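Local coordinates for protein putative endo-1,4-beta-xylanase (Bacteroides thetaiotaomicron VPI-5482, PDB 5MSX) that probably hydrolyses O-glycosidic bonds as a calcium-binding family 43 glycoside hydrolase, an arabinofuranosidase linked to the breakdown of plant pectin by gut bacteria, at residues 79-91 with 123-135. Residues are numbered along the deposited sequence; the frame is centred on the assembly and turned at random.
Sequences DGTYFPSAAKEKY and EGPFKLARGKDEF. With EDO (1,2-ethanediol), chain Q.
S85 and D133 show how one carboxylate can tie two segments together: D133 OD1 accepts a hydrogen bond from S85 OG across the contact at 2.8 Å and, from the opposite face of the carboxylate plane, one from the backbone N of L128 at 2.9 Å. D133 CG lies anti to the backbone N (chi1 -165°), which turns the carboxylate in toward both donors. Its other oxygen, OD2, accepts a hydrogen bond from a water 2.6 Å away; that water also accepts one from S85 N and donates to F126 O, bridging three residues. Were D133 replaced by alanine, S85 OG and L128 N would probably lose their shared acceptor, and the water one of its three partners. The backbones join directly through F126 N and Y82 O, 2.8 Å apart in a nearly straight bond (169°), just after the cis peptide between G124 and P125.

Apolar packing lies beside this polar group. The F83 ring is sandwiched, with F126 CB over one face, 4.2 Å from the centroid, and A86 CB over the other. Farther along, F135 sets CE2 3.5 Å from A86 CB while its CB meets the bent side chain of E89, whose OE1 is hydrogen-bonded to N111. Y82 and F126 touch through their CD1 atoms at 3.5 Å, their planes steeply inclined at 79°. Strand 113-119, antiparallel to 127-128, backs the cluster through A117 against F83 and A119 against F126. Segment 79-91 leads into their sheet and packs back beside its last strand, as expected between blades of the five-bladed GH43 beta-propeller.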
loop_
_atom_site.group_PDB
_atom_site.type_symbol
_atom_site.label_atom_id
_atom_site.label_comp_id
_atom_site.label_asym_id
_atom_site.label_seq_id
_atom_site.Cartn_x
_atom_site.Cartn_y
_atom_site.Cartn_z
ATOM N N ASP C 79 -0.541 -27.368 -10.283
ATOM C CA ASP C 79 -1.920 -27.796 -10.434
ATOM C C ASP C 79 -2.783 -26.608 -10.834
ATOM O O ASP C 79 -2.960 -25.695 -10.059
ATOM C CB ASP C 79 -2.432 -28.425 -9.131
ATOM C CG ASP C 79 -3.837 -29.032 -9.273
ATOM O OD1 ASP C 79 -4.494 -28.864 -10.326
ATOM O OD2 ASP C 79 -4.286 -29.675 -8.315
ATOM N N GLY C 80 -3.329 -26.642 -12.048
ATOM C CA GLY C 80 -4.163 -25.559 -12.554
ATOM C C GLY C 80 -3.386 -24.296 -12.905
ATOM O O GLY C 80 -2.138 -24.303 -12.988
ATOM N N THR C 81 -4.143 -23.220 -13.124
ATOM C CA THR C 81 -3.589 -21.912 -13.388
ATOM C C THR C 81 -3.678 -21.075 -12.114
ATOM O O THR C 81 -4.460 -21.395 -11.212
ATOM C CB THR C 81 -4.269 -21.198 -14.569
ATOM O OG1 THR C 81 -3.712 -19.887 -14.727
ATOM C CG2 THR C 81 -5.813 -21.085 -14.394
ATOM N N TYR C 82 -2.834 -20.040 -12.035
ATOM C CA TYR C 82 -2.846 -19.067 -10.933
ATOM C C TYR C 82 -3.512 -17.767 -11.384
ATOM O O TYR C 82 -3.650 -16.855 -10.589
ATOM C CB TYR C 82 -1.406 -18.806 -10.368
ATOM C CG TYR C 82 -0.414 -18.186 -11.351
ATOM C CD1 TYR C 82 -0.351 -16.807 -11.553
ATOM C CD2 TYR C 82 0.456 -18.983 -12.086
ATOM C CE1 TYR C 82 0.560 -16.245 -12.445
ATOM C CE2 TYR C 82 1.366 -18.433 -12.969
ATOM C CZ TYR C 82 1.426 -17.067 -13.149
ATOM O OH TYR C 82 2.318 -16.550 -14.050
ATOM N N PHE C 83 -3.929 -17.688 -12.648
ATOM C CA PHE C 83 -4.442 -16.456 -13.237
ATOM C C PHE C 83 -5.634 -16.803 -14.145
ATOM O O PHE C 83 -5.508 -16.750 -15.378
ATOM C CB PHE C 83 -3.311 -15.793 -14.026
ATOM C CG PHE C 83 -3.450 -14.310 -14.246
ATOM C CD1 PHE C 83 -4.690 -13.665 -14.349
ATOM C CD2 PHE C 83 -2.303 -13.561 -14.461
ATOM C CE1 PHE C 83 -4.758 -12.297 -14.603
ATOM C CE2 PHE C 83 -2.362 -12.202 -14.718
ATOM C CZ PHE C 83 -3.596 -11.567 -14.799
ATOM N N PRO C 84 -6.807 -17.120 -13.536
ATOM C CA PRO C 84 -7.989 -17.574 -14.301
ATOM C C PRO C 84 -8.369 -16.729 -15.503
ATOM O O PRO C 84 -8.515 -17.273 -16.588
ATOM C CB PRO C 84 -9.091 -17.600 -13.240
ATOM C CG PRO C 84 -8.351 -17.990 -12.005
ATOM C CD PRO C 84 -7.088 -17.152 -12.087
ATOM N N SER C 85 -8.446 -15.418 -15.358
ATOM C CA SER C 85 -8.829 -14.594 -16.498
ATOM C C SER C 85 -7.875 -14.660 -17.709
ATOM O O SER C 85 -8.293 -14.388 -18.837
ATOM C CB SER C 85 -9.075 -13.138 -16.080
ATOM O OG SER C 85 -7.880 -12.378 -15.978
ATOM N N ALA C 86 -6.607 -15.009 -17.495
ATOM C CA ALA C 86 -5.628 -14.988 -18.578
ATOM C C ALA C 86 -5.288 -16.372 -19.088
ATOM O O ALA C 86 -4.425 -16.497 -19.953
ATOM C CB ALA C 86 -4.357 -14.282 -18.115
ATOM N N ALA C 87 -5.974 -17.393 -18.585
ATOM C CA ALA C 87 -5.633 -18.798 -18.813
ATOM C C ALA C 87 -5.625 -19.298 -20.284
ATOM O O ALA C 87 -5.037 -20.314 -20.573
ATOM C CB ALA C 87 -6.537 -19.687 -17.983
ATOM N N LYS C 88 -6.281 -18.599 -21.188
ATOM C CA LYS C 88 -6.281 -18.963 -22.593
ATOM C C LYS C 88 -5.701 -17.851 -23.450
ATOM O O LYS C 88 -5.799 -17.887 -24.672
ATOM C CB LYS C 88 -7.708 -19.310 -23.007
ATOM C CG LYS C 88 -8.387 -20.253 -22.007
ATOM C CD LYS C 88 -9.474 -21.073 -22.663
ATOM C CE LYS C 88 -10.441 -21.649 -21.639
ATOM N NZ LYS C 88 -11.604 -22.305 -22.310
ATOM N N GLU C 89 -5.041 -16.887 -22.822
ATOM C CA GLU C 89 -4.360 -15.846 -23.564
ATOM C C GLU C 89 -2.949 -16.316 -23.795
ATOM O O GLU C 89 -2.512 -17.249 -23.142
ATOM C CB GLU C 89 -4.347 -14.526 -22.768
ATOM C CG GLU C 89 -5.713 -14.126 -22.211
ATOM C CD GLU C 89 -6.801 -14.141 -23.268
ATOM O OE1 GLU C 89 -6.607 -13.493 -24.316
ATOM O OE2 GLU C 89 -7.833 -14.810 -23.045
ATOM N N LYS C 90 -2.250 -15.653 -24.711
ATOM C CA LYS C 90 -0.817 -15.848 -24.881
ATOM C C LYS C 90 -0.076 -15.141 -23.739
ATOM O O LYS C 90 -0.231 -13.957 -23.544
ATOM C CB LYS C 90 -0.388 -15.287 -26.213
ATOM C CG LYS C 90 1.001 -15.722 -26.654
ATOM C CD LYS C 90 1.286 -15.197 -28.047
ATOM C CE LYS C 90 1.488 -13.698 -28.069
ATOM N NZ LYS C 90 2.075 -13.309 -29.381
ATOM N N TYR C 91 0.718 -15.895 -22.994
ATOM C CA TYR C 91 1.201 -15.504 -21.680
ATOM C C TYR C 91 2.726 -15.660 -21.652
ATOM O O TYR C 91 3.217 -16.764 -21.746
ATOM C CB TYR C 91 0.556 -16.413 -20.641
ATOM C CG TYR C 91 0.768 -15.943 -19.235
ATOM C CD1 TYR C 91 -0.120 -15.054 -18.640
ATOM C CD2 TYR C 91 1.868 -16.379 -18.486
ATOM C CE1 TYR C 91 0.063 -14.620 -17.336
ATOM C CE2 TYR C 91 2.062 -15.933 -17.175
ATOM C CZ TYR C 91 1.148 -15.055 -16.610
ATOM O OH TYR C 91 1.288 -14.604 -15.322
ATOM N N GLU C 123 0.023 -18.446 -5.074
ATOM C CA GLU C 123 -0.770 -19.410 -5.871
ATOM C C GLU C 123 -1.954 -18.779 -6.623
ATOM O O GLU C 123 -2.617 -19.445 -7.387
ATOM C CB GLU C 123 -1.296 -20.535 -4.972
ATOM C CG GLU C 123 -0.222 -21.403 -4.298
ATOM C CD GLU C 123 0.427 -20.786 -3.060
ATOM O OE1 GLU C 123 1.450 -21.359 -2.620
ATOM O OE2 GLU C 123 -0.033 -19.732 -2.550
ATOM N N GLY C 124 -2.220 -17.496 -6.417
ATOM C CA GLY C 124 -3.389 -16.852 -6.983
ATOM C C GLY C 124 -4.629 -17.210 -6.171
ATOM O O GLY C 124 -4.500 -17.782 -5.092
ATOM N N PRO C 125 -5.832 -16.937 -6.681
ATOM C CA PRO C 125 -6.047 -16.443 -8.040
ATOM C C PRO C 125 -5.626 -14.994 -8.195
ATOM O O PRO C 125 -5.989 -14.167 -7.372
ATOM C CB PRO C 125 -7.567 -16.571 -8.227
ATOM C CG PRO C 125 -8.113 -16.548 -6.838
ATOM C CD PRO C 125 -7.104 -17.290 -6.025
ATOM N N PHE C 126 -4.851 -14.713 -9.234
ATOM C CA PHE C 126 -4.489 -13.373 -9.567
ATOM C C PHE C 126 -5.600 -12.763 -10.392
ATOM O O PHE C 126 -6.336 -13.494 -11.062
ATOM C CB PHE C 126 -3.156 -13.346 -10.325
ATOM C CG PHE C 126 -1.955 -13.466 -9.437
ATOM C CD1 PHE C 126 -1.509 -14.706 -9.008
ATOM C CD2 PHE C 126 -1.275 -12.330 -9.012
ATOM C CE1 PHE C 126 -0.404 -14.821 -8.176
ATOM C CE2 PHE C 126 -0.148 -12.434 -8.195
ATOM C CZ PHE C 126 0.279 -13.675 -7.771
ATOM N N LYS C 127 -5.733 -11.433 -10.317
ATOM C CA LYS C 127 -6.661 -10.681 -11.161
ATOM C C LYS C 127 -5.980 -9.448 -11.653
ATOM O O LYS C 127 -5.073 -8.950 -10.994
ATOM C CB LYS C 127 -7.884 -10.208 -10.362
ATOM C CG LYS C 127 -8.806 -11.285 -9.858
ATOM C CD LYS C 127 -10.031 -10.647 -9.209
ATOM C CE LYS C 127 -10.484 -11.445 -7.997
ATOM N NZ LYS C 127 -10.817 -12.863 -8.341
ATOM N N LEU C 128 -6.426 -8.901 -12.771
ATOM C CA LEU C 128 -5.938 -7.578 -13.171
ATOM C C LEU C 128 -6.160 -6.593 -12.007
ATOM O O LEU C 128 -7.190 -6.643 -11.332
ATOM C CB LEU C 128 -6.616 -7.082 -14.431
ATOM C CG LEU C 128 -6.167 -7.713 -15.747
ATOM C CD1 LEU C 128 -6.894 -7.067 -16.908
ATOM C CD2 LEU C 128 -4.664 -7.554 -15.924
ATOM N N ALA C 129 -5.151 -5.764 -11.750
ATOM C CA ALA C 129 -5.143 -4.851 -10.608
ATOM C C ALA C 129 -5.913 -3.566 -10.894
ATOM O O ALA C 129 -6.394 -2.925 -9.966
ATOM C CB ALA C 129 -3.719 -4.532 -10.210
ATOM N N ARG C 130 -5.983 -3.203 -12.175
ATOM C CA ARG C 130 -6.752 -2.082 -12.690
ATOM C C ARG C 130 -7.798 -2.588 -13.670
ATOM O O ARG C 130 -7.556 -3.571 -14.369
ATOM C CB ARG C 130 -5.850 -1.130 -13.478
ATOM C CG ARG C 130 -4.973 -0.287 -12.606
ATOM C CD ARG C 130 -4.589 1.027 -13.259
ATOM N NE ARG C 130 -3.188 1.014 -13.630
ATOM C CZ ARG C 130 -2.705 0.678 -14.816
ATOM N NH1 ARG C 130 -3.506 0.322 -15.820
ATOM N NH2 ARG C 130 -1.390 0.710 -14.996
ATOM N N GLY C 131 -8.950 -1.906 -13.721
ATOM C CA GLY C 131 -9.962 -2.134 -14.766
ATOM C C GLY C 131 -10.713 -3.419 -14.528
ATOM O O GLY C 131 -10.566 -4.036 -13.467
ATOM N N LYS C 132 -11.517 -3.833 -15.510
ATOM C CA LYS C 132 -12.232 -5.110 -15.428
ATOM C C LYS C 132 -11.250 -6.271 -15.636
ATOM O O LYS C 132 -10.357 -6.194 -16.500
ATOM C CB LYS C 132 -13.357 -5.166 -16.464
ATOM N N ASP C 133 -11.404 -7.329 -14.839
ATOM C CA ASP C 133 -10.596 -8.543 -15.001
ATOM C C ASP C 133 -10.891 -9.365 -16.295
ATOM O O ASP C 133 -11.413 -10.472 -16.233
ATOM C CB ASP C 133 -10.710 -9.455 -13.764
ATOM C CG ASP C 133 -9.612 -10.533 -13.732
ATOM O OD1 ASP C 133 -8.508 -10.302 -14.285
ATOM O OD2 ASP C 133 -9.843 -11.613 -13.168
ATOM N N GLU C 134 -10.520 -8.834 -17.456
ATOM C CA GLU C 134 -10.756 -9.528 -18.729
ATOM C C GLU C 134 -9.819 -9.025 -19.805
ATOM O O GLU C 134 -9.301 -7.907 -19.706
ATOM C CB GLU C 134 -12.204 -9.344 -19.186
ATOM C CG GLU C 134 -12.620 -7.899 -19.317
ATOM C CD GLU C 134 -14.014 -7.744 -19.901
ATOM O OE1 GLU C 134 -14.974 -8.323 -19.340
ATOM O OE2 GLU C 134 -14.147 -7.026 -20.919
ATOM N N PHE C 135 -9.639 -9.847 -20.841
ATOM C CA PHE C 135 -8.692 -9.560 -21.915
ATOM C C PHE C 135 -9.360 -9.568 -23.268
ATOM O O PHE C 135 -10.268 -10.339 -23.499
ATOM C CB PHE C 135 -7.541 -10.586 -21.912
ATOM C CG PHE C 135 -6.701 -10.507 -20.675
ATOM C CD1 PHE C 135 -5.715 -9.529 -20.554
ATOM C CD2 PHE C 135 -6.921 -11.364 -19.619
ATOM C CE1 PHE C 135 -4.942 -9.439 -19.402
ATOM C CE2 PHE C 135 -6.163 -11.266 -18.453
ATOM C CZ PHE C 135 -5.174 -10.299 -18.354
HETATM C C1 EDO Q . -9.573 1.345 -12.540
HETATM O O1 EDO Q . -9.453 0.234 -11.638
HETATM C C2 EDO Q . -11.047 1.588 -12.860
HETATM O O2 EDO Q . -11.668 0.479 -13.531
HETATM O O HOH W 1 -8.345 -13.768 -12.931
#